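Local coordinates for protein gamma-hexachlorocyclohexane dehydrochlorinase (PDB 3A76) that catalyses two successive dehydrochlorinations of the pesticide lindane, gamma-hexachlorocyclohexane, giving a tetrachlorocyclohexadiene by way of gamma-pentachlorocyclohexene, and works as a homotrimer, at residues Glu61-Gly66 with Lys148-Thr153; Asp39-Val44 with Cys91-Thr96; Val114-Asn119 with Ile127-Val132; Trp85-Glu90 with Gly118-Gly123. One frame throughout, in Å; residues are numbered along the deposited sequence.

Contact 1: residues Glu61-Gly66 with Lys148-Thr153; sequences EWTIEG and KRNACT. With SPD (spermidine), chain F.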
loop_
_atom_site.group_PDB
_atom_site.type_symbol
_atom_site.label_atom_id
_atom_site.label_comp_id
_atom_site.label_asym_id
_atom_site.label_seq_id
_atom_site.Cartn_x
_atom_site.Cartn_y
_atom_site.Cartn_z
ATOM N N GLU B 61 7.111 -19.897 12.510
ATOM C CA GLU B 61 7.336 -20.686 11.290
ATOM C C GLU B 61 6.993 -19.937 9.996
ATOM O O GLU B 61 5.826 -19.598 9.737
ATOM C CB GLU B 61 6.582 -22.023 11.352
ATOM C CG GLU B 61 6.814 -22.803 12.642
ATOM C CD GLU B 61 6.992 -24.293 12.415
ATOM O OE1 GLU B 61 6.531 -24.804 11.367
ATOM O OE2 GLU B 61 7.596 -24.954 13.298
ATOM N N TRP B 62 8.027 -19.698 9.190
ATOM C CA TRP B 62 7.914 -18.936 7.950
ATOM C C TRP B 62 7.956 -19.869 6.751
ATOM O O TRP B 62 8.969 -20.487 6.463
ATOM C CB TRP B 62 9.002 -17.842 7.889
ATOM C CG TRP B 62 8.991 -16.926 6.662
ATOM C CD1 TRP B 62 7.954 -16.704 5.797
ATOM C CD2 TRP B 62 10.074 -16.093 6.205
ATOM N NE1 TRP B 62 8.329 -15.810 4.830
ATOM C CE2 TRP B 62 9.623 -15.417 5.054
ATOM C CE3 TRP B 62 11.380 -15.853 6.662
ATOM C CZ2 TRP B 62 10.436 -14.524 4.339
ATOM C CZ3 TRP B 62 12.188 -14.963 5.956
ATOM C CH2 TRP B 62 11.711 -14.313 4.804
ATOM N N THR B 63 6.828 -19.962 6.058
ATOM C CA THR B 63 6.726 -20.795 4.879
ATOM C C THR B 63 6.517 -19.923 3.645
ATOM O O THR B 63 5.757 -18.950 3.670
ATOM C CB THR B 63 5.557 -21.801 5.001
ATOM O OG1 THR B 63 5.744 -22.630 6.161
ATOM C CG2 THR B 63 5.462 -22.671 3.770
ATOM N N ILE B 64 7.220 -20.277 2.577
ATOM C CA ILE B 64 6.948 -19.743 1.264
ATOM C C ILE B 64 6.702 -20.951 0.367
ATOM O O ILE B 64 7.597 -21.790 0.164
ATOM C CB ILE B 64 8.109 -18.846 0.748
ATOM C CG1 ILE B 64 8.259 -17.583 1.624
ATOM C CG2 ILE B 64 7.881 -18.475 -0.717
ATOM C CD1 ILE B 64 9.547 -16.735 1.363
ATOM N N GLU B 65 5.478 -21.060 -0.142
ATOM C CA GLU B 65 5.132 -22.155 -1.036
ATOM C C GLU B 65 6.087 -22.201 -2.220
ATOM O O GLU B 65 6.350 -21.178 -2.846
ATOM C CB GLU B 65 3.688 -22.033 -1.512
ATOM C CG GLU B 65 2.672 -22.527 -0.519
ATOM C CD GLU B 65 1.248 -22.131 -0.883
ATOM O OE1 GLU B 65 0.616 -21.444 -0.057
ATOM O OE2 GLU B 65 0.764 -22.487 -1.985
ATOM N N GLY B 66 6.617 -23.388 -2.510
ATOM C CA GLY B 66 7.574 -23.564 -3.594
ATOM C C GLY B 66 9.003 -23.276 -3.176
ATOM O O GLY B 66 9.926 -23.454 -3.977
ATOM N N LYS B 148 3.464 -17.222 12.836
ATOM C CA LYS B 148 3.461 -17.944 11.575
ATOM C C LYS B 148 3.319 -16.948 10.435
ATOM O O LYS B 148 2.800 -15.839 10.626
ATOM C CB LYS B 148 2.314 -18.967 11.542
ATOM C CG LYS B 148 2.614 -20.244 10.769
ATOM C CD LYS B 148 1.597 -21.366 11.073
ATOM C CE LYS B 148 1.826 -22.046 12.442
ATOM N NZ LYS B 148 3.012 -22.955 12.492
ATOM N N ARG B 149 3.806 -17.353 9.264
ATOM C CA ARG B 149 3.530 -16.677 8.012
ATOM C C ARG B 149 3.496 -17.721 6.931
ATOM O O ARG B 149 4.447 -18.485 6.790
ATOM C CB ARG B 149 4.598 -15.607 7.665
ATOM C CG ARG B 149 4.606 -15.205 6.164
ATOM C CD ARG B 149 5.107 -13.785 5.891
ATOM N NE ARG B 149 4.116 -12.778 6.263
ATOM C CZ ARG B 149 4.232 -11.461 6.069
ATOM N NH1 ARG B 149 3.246 -10.666 6.465
ATOM N NH2 ARG B 149 5.312 -10.927 5.491
ATOM N N ASN B 150 2.402 -17.756 6.175
ATOM C CA ASN B 150 2.410 -18.445 4.886
ATOM C C ASN B 150 2.343 -17.418 3.746
ATOM O O ASN B 150 1.530 -16.487 3.766
ATOM C CB ASN B 150 1.284 -19.493 4.791
ATOM C CG ASN B 150 1.299 -20.262 3.481
ATOM O OD1 ASN B 150 0.698 -19.837 2.490
ATOM N ND2 ASN B 150 1.975 -21.415 3.472
ATOM N N ALA B 151 3.223 -17.590 2.772
ATOM C CA ALA B 151 3.264 -16.744 1.610
ATOM C C ALA B 151 2.905 -17.615 0.437
ATOM O O ALA B 151 3.560 -18.612 0.168
ATOM C CB ALA B 151 4.644 -16.155 1.432
ATOM N N CYS B 152 1.850 -17.217 -0.260
ATOM C CA CYS B 152 1.340 -17.963 -1.385
ATOM C C CYS B 152 1.365 -17.028 -2.581
ATOM O O CYS B 152 0.765 -15.954 -2.534
ATOM C CB CYS B 152 -0.096 -18.413 -1.083
ATOM S SG CYS B 152 -0.957 -19.174 -2.471
ATOM N N THR B 153 2.060 -17.422 -3.645
ATOM C CA THR B 153 2.171 -16.548 -4.808
ATOM C C THR B 153 1.162 -16.895 -5.903
ATOM O O THR B 153 1.142 -18.016 -6.435
ATOM C CB THR B 153 3.625 -16.370 -5.358
ATOM O OG1 THR B 153 3.913 -17.348 -6.354
ATOM C CG2 THR B 153 4.645 -16.453 -4.255
HETATM N N1 SPD F . 7.102 -13.524 -1.255
HETATM C C2 SPD F . 8.543 -13.720 -1.360
HETATM C C3 SPD F . 8.958 -14.266 -2.730
HETATM C C4 SPD F . 8.208 -15.542 -3.110
HETATM C C5 SPD F . 8.917 -16.304 -4.229
HETATM N N6 SPD F . 8.111 -17.409 -4.748
HETATM C C7 SPD F . 8.657 -18.364 -5.709
HETATM C C8 SPD F . 7.672 -19.496 -6.023
HETATM C C9 SPD F . 8.086 -20.279 -7.268
HETATM N N10 SPD F . 7.511 -21.613 -7.229
HETATM O O HOH W 1 2.203 -20.757 -4.564
#

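Contact 2: residues Asp39-Val44 with Cys91-Thr96; sequences DKLIAV and CIHYGT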
loop_
_atom_site.group_PDB
_atom_site.type_symbol
_atom_site.label_atom_id
_atom_site.label_comp_id
_atom_site.label_asym_id
_atom_site.label_seq_id
_atom_site.Cartn_x
_atom_site.Cartn_y
_atom_site.Cartn_z
ATOM N N ASP B 39 8.087 -4.240 8.665
ATOM C CA ASP B 39 9.470 -4.697 8.981
ATOM C C ASP B 39 9.913 -5.914 8.203
ATOM O O ASP B 39 11.054 -5.986 7.759
ATOM C CB ASP B 39 9.629 -5.027 10.458
ATOM C CG ASP B 39 9.698 -3.804 11.328
ATOM O OD1 ASP B 39 10.028 -2.727 10.803
ATOM O OD2 ASP B 39 9.419 -3.923 12.541
ATOM N N LYS B 40 9.024 -6.890 8.045
ATOM C CA LYS B 40 9.430 -8.090 7.349
ATOM C C LYS B 40 9.853 -7.717 5.951
ATOM O O LYS B 40 10.904 -8.137 5.489
ATOM C CB LYS B 40 8.326 -9.158 7.292
ATOM C CG LYS B 40 8.930 -10.559 7.266
ATOM C CD LYS B 40 8.237 -11.531 6.364
ATOM C CE LYS B 40 8.866 -11.517 4.977
ATOM N NZ LYS B 40 8.098 -12.389 4.054
ATOM N N LEU B 41 9.014 -6.925 5.285
ATOM C CA LEU B 41 9.248 -6.511 3.907
ATOM C C LEU B 41 10.514 -5.645 3.774
ATOM O O LEU B 41 11.370 -5.908 2.933
ATOM C CB LEU B 41 8.011 -5.776 3.391
ATOM C CG LEU B 41 6.860 -6.566 2.748
ATOM C CD1 LEU B 41 6.882 -8.109 2.942
ATOM C CD2 LEU B 41 5.527 -5.946 3.111
ATOM N N ILE B 42 10.630 -4.639 4.629
ATOM C CA ILE B 42 11.793 -3.739 4.639
ATOM C C ILE B 42 13.093 -4.524 4.844
ATOM O O ILE B 42 14.090 -4.295 4.137
ATOM C CB ILE B 42 11.638 -2.650 5.735
ATOM C CG1 ILE B 42 10.470 -1.715 5.378
ATOM C CG2 ILE B 42 12.956 -1.845 5.914
ATOM C CD1 ILE B 42 9.836 -0.995 6.569
ATOM N N ALA B 43 13.064 -5.471 5.786
ATOM C CA ALA B 43 14.264 -6.214 6.145
ATOM C C ALA B 43 14.716 -7.078 4.988
ATOM O O ALA B 43 15.915 -7.238 4.760
ATOM C CB ALA B 43 14.032 -7.054 7.394
ATOM N N VAL B 44 13.760 -7.618 4.250
ATOM C CA VAL B 44 14.081 -8.424 3.082
ATOM C C VAL B 44 14.636 -7.545 1.945
ATOM O O VAL B 44 15.616 -7.902 1.290
ATOM C CB VAL B 44 12.848 -9.221 2.590
ATOM C CG1 VAL B 44 13.064 -9.700 1.163
ATOM C CG2 VAL B 44 12.541 -10.394 3.525
ATOM N N CYS B 91 15.073 -6.307 -4.945
ATOM C CA CYS B 91 13.642 -6.446 -5.090
ATOM C C CYS B 91 12.988 -5.424 -4.190
ATOM O O CYS B 91 13.632 -4.871 -3.296
ATOM C CB CYS B 91 13.189 -7.863 -4.709
ATOM S SG CYS B 91 13.595 -8.266 -3.042
ATOM N N ILE B 92 11.696 -5.200 -4.412
ATOM C CA ILE B 92 10.927 -4.370 -3.500
ATOM C C ILE B 92 9.520 -4.960 -3.273
ATOM O O ILE B 92 8.823 -5.273 -4.231
ATOM C CB ILE B 92 10.893 -2.885 -3.995
ATOM C CG1 ILE B 92 10.312 -1.970 -2.914
ATOM C CG2 ILE B 92 10.236 -2.738 -5.403
ATOM C CD1 ILE B 92 8.914 -1.892 -2.989
ATOM N N HIS B 93 9.136 -5.102 -2.002
ATOM C CA HIS B 93 7.803 -5.566 -1.587
ATOM C C HIS B 93 6.867 -4.407 -1.209
ATOM O O HIS B 93 7.162 -3.647 -0.285
ATOM C CB HIS B 93 7.917 -6.459 -0.345
ATOM C CG HIS B 93 8.560 -7.784 -0.588
ATOM N ND1 HIS B 93 9.926 -7.942 -0.684
ATOM C CD2 HIS B 93 8.027 -9.024 -0.717
ATOM C CE1 HIS B 93 10.207 -9.219 -0.872
ATOM N NE2 HIS B 93 9.073 -9.897 -0.896
ATOM N N TYR B 94 5.739 -4.292 -1.903
ATOM C CA TYR B 94 4.688 -3.356 -1.499
ATOM C C TYR B 94 3.533 -4.093 -0.803
ATOM O O TYR B 94 2.698 -4.707 -1.459
ATOM C CB TYR B 94 4.142 -2.559 -2.709
ATOM C CG TYR B 94 5.158 -1.754 -3.492
ATOM C CD1 TYR B 94 5.597 -0.513 -3.029
ATOM C CD2 TYR B 94 5.635 -2.200 -4.726
ATOM C CE1 TYR B 94 6.522 0.239 -3.742
ATOM C CE2 TYR B 94 6.566 -1.447 -5.449
ATOM C CZ TYR B 94 6.998 -0.223 -4.951
ATOM O OH TYR B 94 7.904 0.546 -5.666
ATOM N N GLY B 95 3.501 -4.002 0.519
ATOM C CA GLY B 95 2.489 -4.594 1.360
ATOM C C GLY B 95 1.316 -3.681 1.636
ATOM O O GLY B 95 1.483 -2.539 2.085
ATOM N N THR B 96 0.125 -4.218 1.358
ATOM C CA THR B 96 -1.137 -3.507 1.458
ATOM C C THR B 96 -2.198 -4.473 2.040
ATOM O O THR B 96 -1.951 -5.702 2.152
ATOM C CB THR B 96 -1.664 -3.055 0.049
ATOM O OG1 THR B 96 -1.977 -4.213 -0.724
ATOM C CG2 THR B 96 -0.643 -2.264 -0.734
#

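Contact 3: residues Val114-Asn119 with Ile127-Val132; sequences VLLLGN and ILIAAV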
loop_
_atom_site.group_PDB
_atom_site.type_symbol
_atom_site.label_atom_id
_atom_site.label_comp_id
_atom_site.label_asym_id
_atom_site.label_seq_id
_atom_site.Cartn_x
_atom_site.Cartn_y
_atom_site.Cartn_z
ATOM N N VAL B 114 0.662 -8.620 -1.230
ATOM C CA VAL B 114 1.932 -7.972 -1.535
ATOM C C VAL B 114 2.133 -7.916 -3.023
ATOM O O VAL B 114 1.810 -8.859 -3.734
ATOM C CB VAL B 114 3.167 -8.652 -0.830
ATOM C CG1 VAL B 114 3.424 -10.074 -1.361
ATOM C CG2 VAL B 114 4.436 -7.767 -0.945
ATOM N N LEU B 115 2.671 -6.796 -3.477
ATOM C CA LEU B 115 3.178 -6.672 -4.831
ATOM C C LEU B 115 4.691 -6.561 -4.750
ATOM O O LEU B 115 5.233 -5.638 -4.097
ATOM C CB LEU B 115 2.550 -5.449 -5.500
ATOM C CG LEU B 115 2.550 -5.195 -7.012
ATOM C CD1 LEU B 115 3.445 -4.028 -7.358
ATOM C CD2 LEU B 115 2.791 -6.438 -7.883
ATOM N N LEU B 116 5.364 -7.516 -5.395
ATOM C CA LEU B 116 6.817 -7.564 -5.456
ATOM C C LEU B 116 7.326 -7.304 -6.865
ATOM O O LEU B 116 6.945 -8.003 -7.812
ATOM C CB LEU B 116 7.355 -8.925 -4.976
ATOM C CG LEU B 116 8.872 -9.229 -5.060
ATOM C CD1 LEU B 116 9.291 -10.270 -4.060
ATOM C CD2 LEU B 116 9.311 -9.706 -6.458
ATOM N N LEU B 117 8.212 -6.320 -6.981
ATOM C CA LEU B 117 8.990 -6.074 -8.204
ATOM C C LEU B 117 10.465 -6.317 -7.915
ATOM O O LEU B 117 10.983 -5.841 -6.910
ATOM C CB LEU B 117 8.808 -4.629 -8.660
ATOM C CG LEU B 117 7.391 -4.118 -8.830
ATOM C CD1 LEU B 117 7.401 -2.615 -9.131
ATOM C CD2 LEU B 117 6.704 -4.905 -9.923
ATOM N N GLY B 118 11.144 -7.052 -8.793
ATOM C CA GLY B 118 12.557 -7.335 -8.592
ATOM C C GLY B 118 13.321 -7.736 -9.830
ATOM O O GLY B 118 12.744 -7.930 -10.886
ATOM N N ASN B 119 14.639 -7.829 -9.695
ATOM C CA ASN B 119 15.466 -8.397 -10.755
ATOM C C ASN B 119 16.086 -9.697 -10.282
ATOM O O ASN B 119 16.832 -9.710 -9.306
ATOM C CB ASN B 119 16.577 -7.433 -11.204
ATOM C CG ASN B 119 16.090 -6.387 -12.178
ATOM O OD1 ASN B 119 15.464 -6.705 -13.182
ATOM N ND2 ASN B 119 16.403 -5.126 -11.898
ATOM N N ILE B 127 10.986 -9.232 -12.625
ATOM C CA ILE B 127 9.737 -9.941 -12.343
ATOM C C ILE B 127 8.745 -9.148 -11.541
ATOM O O ILE B 127 9.116 -8.279 -10.756
ATOM C CB ILE B 127 9.933 -11.306 -11.594
ATOM C CG1 ILE B 127 11.016 -11.213 -10.518
ATOM C CG2 ILE B 127 10.190 -12.432 -12.579
ATOM C CD1 ILE B 127 10.879 -12.301 -9.497
ATOM N N LEU B 128 7.478 -9.473 -11.761
ATOM C CA LEU B 128 6.384 -9.069 -10.895
ATOM C C LEU B 128 5.798 -10.330 -10.207
ATOM O O LEU B 128 5.537 -11.349 -10.856
ATOM C CB LEU B 128 5.325 -8.310 -11.705
ATOM C CG LEU B 128 4.080 -7.723 -11.046
ATOM C CD1 LEU B 128 3.563 -6.581 -11.899
ATOM C CD2 LEU B 128 2.975 -8.795 -10.821
ATOM N N ILE B 129 5.616 -10.251 -8.894
ATOM C CA ILE B 129 4.953 -11.298 -8.134
ATOM C C ILE B 129 3.790 -10.687 -7.333
ATOM O O ILE B 129 3.935 -9.622 -6.727
ATOM C CB ILE B 129 5.972 -12.051 -7.208
ATOM C CG1 ILE B 129 6.959 -12.853 -8.062
ATOM C CG2 ILE B 129 5.270 -12.978 -6.187
ATOM C CD1 ILE B 129 8.222 -13.269 -7.341
ATOM N N ALA B 130 2.633 -11.334 -7.375
ATOM C CA ALA B 130 1.537 -10.989 -6.479
ATOM C C ALA B 130 1.342 -12.165 -5.546
ATOM O O ALA B 130 1.172 -13.307 -5.995
ATOM C CB ALA B 130 0.266 -10.701 -7.250
ATOM N N ALA B 131 1.416 -11.890 -4.248
ATOM C CA ALA B 131 1.326 -12.938 -3.248
ATOM C C ALA B 131 0.392 -12.584 -2.108
ATOM O O ALA B 131 0.156 -11.419 -1.827
ATOM C CB ALA B 131 2.728 -13.331 -2.718
ATOM N N VAL B 132 -0.153 -13.615 -1.473
ATOM C CA VAL B 132 -0.988 -13.465 -0.300
ATOM C C VAL B 132 -0.223 -13.948 0.934
ATOM O O VAL B 132 0.438 -15.013 0.905
ATOM C CB VAL B 132 -2.341 -14.227 -0.487
ATOM C CG1 VAL B 132 -3.137 -14.334 0.835
ATOM C CG2 VAL B 132 -3.174 -13.537 -1.547
#

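Contact 4: residues Trp85-Glu90 with Gly118-Gly123; sequences WPMFHE and GNLVEG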
loop_
_atom_site.group_PDB
_atom_site.type_symbol
_atom_site.label_atom_id
_atom_site.label_comp_id
_atom_site.label_asym_id
_atom_site.label_seq_id
_atom_site.Cartn_x
_atom_site.Cartn_y
_atom_site.Cartn_z
ATOM N N TRP B 85 18.153 -13.353 -0.828
ATOM C CA TRP B 85 19.151 -12.397 -1.272
ATOM C C TRP B 85 19.938 -12.874 -2.486
ATOM O O TRP B 85 20.019 -12.144 -3.463
ATOM C CB TRP B 85 19.971 -11.835 -0.097
ATOM C CG TRP B 85 19.069 -11.132 0.904
ATOM C CD1 TRP B 85 17.900 -10.483 0.623
ATOM C CD2 TRP B 85 19.250 -11.021 2.324
ATOM N NE1 TRP B 85 17.347 -9.970 1.773
ATOM C CE2 TRP B 85 18.152 -10.285 2.831
ATOM C CE3 TRP B 85 20.232 -11.465 3.219
ATOM C CZ2 TRP B 85 18.007 -9.987 4.192
ATOM C CZ3 TRP B 85 20.088 -11.156 4.584
ATOM C CH2 TRP B 85 18.983 -10.428 5.047
ATOM N N PRO B 86 20.466 -14.115 -2.479
ATOM C CA PRO B 86 21.118 -14.595 -3.713
ATOM C C PRO B 86 20.225 -14.677 -4.953
ATOM O O PRO B 86 20.736 -14.608 -6.060
ATOM C CB PRO B 86 21.620 -15.999 -3.341
ATOM C CG PRO B 86 21.654 -16.019 -1.852
ATOM C CD PRO B 86 20.550 -15.109 -1.394
ATOM N N MET B 87 18.915 -14.817 -4.772
ATOM C CA MET B 87 17.954 -14.947 -5.888
ATOM C C MET B 87 17.789 -13.670 -6.733
ATOM O O MET B 87 17.567 -13.737 -7.947
ATOM C CB MET B 87 16.589 -15.387 -5.334
ATOM C CG MET B 87 15.553 -15.756 -6.384
ATOM S SD MET B 87 14.002 -16.370 -5.669
ATOM C CE MET B 87 14.424 -18.099 -5.412
ATOM N N PHE B 88 17.892 -12.516 -6.077
ATOM C CA PHE B 88 17.608 -11.215 -6.687
ATOM C C PHE B 88 18.817 -10.288 -6.615
ATOM O O PHE B 88 19.550 -10.300 -5.618
ATOM C CB PHE B 88 16.509 -10.505 -5.899
ATOM C CG PHE B 88 15.135 -11.098 -6.052
ATOM C CD1 PHE B 88 14.294 -10.669 -7.074
ATOM C CD2 PHE B 88 14.654 -12.018 -5.119
ATOM C CE1 PHE B 88 13.021 -11.175 -7.197
ATOM C CE2 PHE B 88 13.369 -12.546 -5.242
ATOM C CZ PHE B 88 12.547 -12.121 -6.280
ATOM N N HIS B 89 19.006 -9.449 -7.627
ATOM C CA HIS B 89 19.967 -8.346 -7.483
ATOM C C HIS B 89 19.420 -7.342 -6.476
ATOM O O HIS B 89 20.103 -6.945 -5.526
ATOM C CB HIS B 89 20.288 -7.702 -8.829
ATOM C CG HIS B 89 21.164 -8.557 -9.683
ATOM N ND1 HIS B 89 22.443 -8.917 -9.302
ATOM C CD2 HIS B 89 20.940 -9.151 -10.877
ATOM C CE1 HIS B 89 22.968 -9.691 -10.233
ATOM N NE2 HIS B 89 22.078 -9.849 -11.196
ATOM N N GLU B 90 18.172 -6.957 -6.696
ATOM C CA GLU B 90 17.356 -6.308 -5.690
ATOM C C GLU B 90 15.891 -6.628 -5.931
ATOM O O GLU B 90 15.505 -7.147 -6.983
ATOM C CB GLU B 90 17.556 -4.769 -5.611
ATOM C CG GLU B 90 18.138 -3.970 -6.807
ATOM C CD GLU B 90 17.800 -4.482 -8.192
ATOM O OE1 GLU B 90 16.639 -4.788 -8.482
ATOM O OE2 GLU B 90 18.718 -4.553 -9.024
ATOM N N GLY B 118 11.144 -7.052 -8.793
ATOM C CA GLY B 118 12.557 -7.335 -8.592
ATOM C C GLY B 118 13.321 -7.736 -9.830
ATOM O O GLY B 118 12.744 -7.930 -10.886
ATOM N N ASN B 119 14.639 -7.829 -9.695
ATOM C CA ASN B 119 15.466 -8.397 -10.755
ATOM C C ASN B 119 16.086 -9.697 -10.282
ATOM O O ASN B 119 16.832 -9.710 -9.306
ATOM C CB ASN B 119 16.577 -7.433 -11.204
ATOM C CG ASN B 119 16.090 -6.387 -12.178
ATOM O OD1 ASN B 119 15.464 -6.705 -13.182
ATOM N ND2 ASN B 119 16.403 -5.126 -11.898
ATOM N N LEU B 120 15.778 -10.784 -10.976
ATOM C CA LEU B 120 16.382 -12.087 -10.679
ATOM C C LEU B 120 17.825 -12.132 -11.140
ATOM O O LEU B 120 18.119 -11.760 -12.261
ATOM C CB LEU B 120 15.603 -13.205 -11.368
ATOM C CG LEU B 120 14.170 -13.453 -10.902
ATOM C CD1 LEU B 120 13.491 -14.412 -11.873
ATOM C CD2 LEU B 120 14.123 -13.963 -9.460
ATOM N N VAL B 121 18.725 -12.582 -10.277
ATOM C CA VAL B 121 20.121 -12.782 -10.667
ATOM C C VAL B 121 20.211 -13.734 -11.865
ATOM O O VAL B 121 20.944 -13.471 -12.822
ATOM C CB VAL B 121 20.983 -13.304 -9.493
ATOM C CG1 VAL B 121 22.382 -13.707 -9.985
ATOM C CG2 VAL B 121 21.091 -12.252 -8.411
ATOM N N GLU B 122 19.452 -14.827 -11.802
ATOM C CA GLU B 122 19.358 -15.790 -12.893
ATOM C C GLU B 122 18.693 -15.130 -14.101
ATOM O O GLU B 122 17.473 -14.972 -14.149
ATOM C CB GLU B 122 18.583 -17.049 -12.444
ATOM C CG GLU B 122 18.764 -18.296 -13.331
ATOM C CD GLU B 122 20.089 -19.030 -13.076
ATOM O OE1 GLU B 122 21.169 -18.503 -13.443
ATOM O OE2 GLU B 122 20.050 -20.151 -12.512
ATOM N N GLY B 123 19.517 -14.738 -15.065
ATOM C CA GLY B 123 19.040 -14.142 -16.308
ATOM C C GLY B 123 18.873 -12.638 -16.225
ATOM O O GLY B 123 18.396 -12.016 -17.181
HETATM O O HOH W 2 17.940 -15.568 -9.642
#

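Contact 1: residues Glu61-Gly66 with Lys148-Thr153
Trp62 lies alongside the aliphatic part of Arg149, the two side chains pointing the same way, with ring atom CD1 of Trp62 3.7 Å from CG of Arg149. CG of Trp62 stands anti to the backbone N (chi1 -178°), which leaves the pyrrole end of the indole beside the arginine methylenes. The guanidinium runs on past the ring to a salt bridge with Asp135 and a cation-pi contact with Phe133, while the indole stacks on Trp56. Two residues on, on the same face, CG1 of Ile64 rests 3.9 Å from CB of Ala151. The backbones form a parallel pair in register, the one parallel pairing in the mixed sheet of this SnoaL-like alpha+beta barrel. Four hydrogen bonds join them: Arg149 N to Glu61 O, Thr63 N to Arg149 O, Ala151 N to Thr63 O and Glu65 N to Ala151 O. The second is nearly straight, at 2.9 Å between Thr63 N and Arg149 O. On the other face Glu61 and Lys148 run side by side, yet OE1 of Glu61 stays 4.1 Å from NZ of Lys148, too far for a salt bridge. Thr63 shares this face, its hydroxyl bonded to Thr69 on the next strand. Past the strand end, Glu65 reaches across to Cys152, with OE1 of Glu65 3.3 Å from CB of Cys152. Spermidine lies against the Ile64 face: its C4 is 3.8 Å from CG2 of Ile64, and its N6 is 3.6 Å from CG2 of Thr153.

Contact 2: residues Asp39-Val44 with Cys91-Thr96
His93 meets Leu41 at its very first side-chain carbon: CB of His93 is 3.3 Å from CG of Leu41, a tight approach between side chains that cross at about a right angle. CG of the imidazole is next, 3.9 Å from CD1 of Leu41, and CD2 of His93 is also 3.9 Å from CD1 of Leu41. Farther round the ring the partner changes to Val44, whose CG1 comes within 3.5 Å of CE1 of His93. ND1 bonds to Asp45 just beyond the helical segment; both are inferred active-site residues, His93 as proton acceptor, consistent with a His-Asp dyad. NE2 is buried, with no hydrogen-bonding partner in the model, while spermidine touches the residue. With chi1 -69° CG stands anti to the carbonyl carbon, and the CE1 side of the ring comes to Val44. Two residues on, CD2 of Leu41 sits 3.8 Å from CA of Gly95, where the strand has no side chain to keep the leucine off. Segment 39-44 of helix 22-45 runs almost antiparallel to segment 91-96 of strand 88-102, their axes 7.8 Å apart at closest approach, inside the cone-like SnoaL fold; strand 107-120 supports His93 through Val114 and Leu116, and helix 49-53 packs on Val44.

Contact 3: residues Val114-Asn119 with Ile127-Val132
Leu116 O takes the N-H of Ile129 at 2.8 Å, in the carbonyl plane, and also receives a CA-H contact from Leu128, whose CA lies 3.3 Å away from Leu116 O. The return bond, from Leu116 N to Ile129 O, is almost straight (178° at the hydrogen). Val114 with Ala131 and Gly118 with Ile127 are hydrogen-bonded pairs of the same kind, so six backbone bonds tie the two segments together. Between them, Leu115 with Ala130 and Leu117 with Leu128 are non-hydrogen-bonded pairs. The two segments belong to neighbouring strands, 107-120 and 125-140, of an antiparallel beta hairpin in the curved sheet of the SnoaL-like fold. On one face Leu116 and Ile129 lie side by side and point the same way, their methyls CD2 of Leu116 and CD1 of Ile129 3.8 Å apart. The same face holds Val114, whose CG1 is 3.6 Å from CB of Ala131; it is the inner face, since Val114 and Leu116 both touch the inferred catalytic His93. On the opposite face Leu128 receives two leucines: its CG is 3.6 Å from CD2 of Leu115 and 4.0 Å from CD2 of Leu117. With CG anti to the backbone N (chi1 -163°), Leu115 reaches across obliquely to Leu128, whereas Leu117 runs alongside it. This face looks into the trimer. Leu115 meets Tyr94 of the second subunit and Leu115 of the third, and Leu128 packs on Phe164 of the second.

Contact 4: residues Trp85-Glu90 with Gly118-Gly123
With chi1 of -71° in Phe88 and -66° in Leu120, each side chain sets CG beside its own backbone N, and CD2 of Leu120 comes to lie over one face of the Phe88 ring, 4.1 Å from its centroid and offset toward the rim. The pair sits at the open end of the beta hairpin of strands 88-102 and 107-120, far from its turn, where helix 72-87 passes into the first strand. The chain turns a corner at His89, and the imidazole of His89 is met by Val121: CG2 of Val121 stands 3.6 Å above the centre of the imidazole, a CH-pi contact over the face. Met87 runs beside Leu120, its CG 3.8 Å from CD2 of that leucine, so one methyl of Leu120 touches both a methylene of Met87 and the Phe88 ring. Backbone bonds from Val121 N to Met87 O, His89 N to Asn119 O and Asn119 N to Glu90 O fasten the segments along their length. A water accepts from Glu122 N near the helix end; its bond to Met87 O is doubtful. The side chains of Glu90 and Asn119 run together with their carboxylate and amide planes 85° apart; the hydrogen bond from Asn119 ND2 to Glu90 OE1 is weak. Glu90 OE1 also bonds to Tyr155 of the third subunit, and the amide of Asn119 is held by Ser126 and Phe164. Gly118 leaves room for the phenyl group, its CA lying 4.1 Å from CE1 of Phe88.

Overall arrangement
Contacts 2 and 3 are buried; contacts 1 and 4 are partly buried and reach solvent-exposed ends. Contacts 1 and 3 are both strand pairings within one sheet, parallel in contact 1, antiparallel in contact 3, and Cys152 of contact 1 probably bonds to Val132 of contact 3. Contact 2 has no hydrogen bond across its segments and relies on apolar atoms around a histidine, whereas contact 1 places charged and polar groups beside its apolar face. Contact 4 mixes backbone hydrogen bonds with CH-pi contacts. Contacts 3 and 4 share Gly118 and Asn119 on strand 107-120, and Ile127 packs on Phe88. Trp85 of contact 4 reaches Val44 of contact 2, a probable hydrogen bond between helices 72-87 and 22-45.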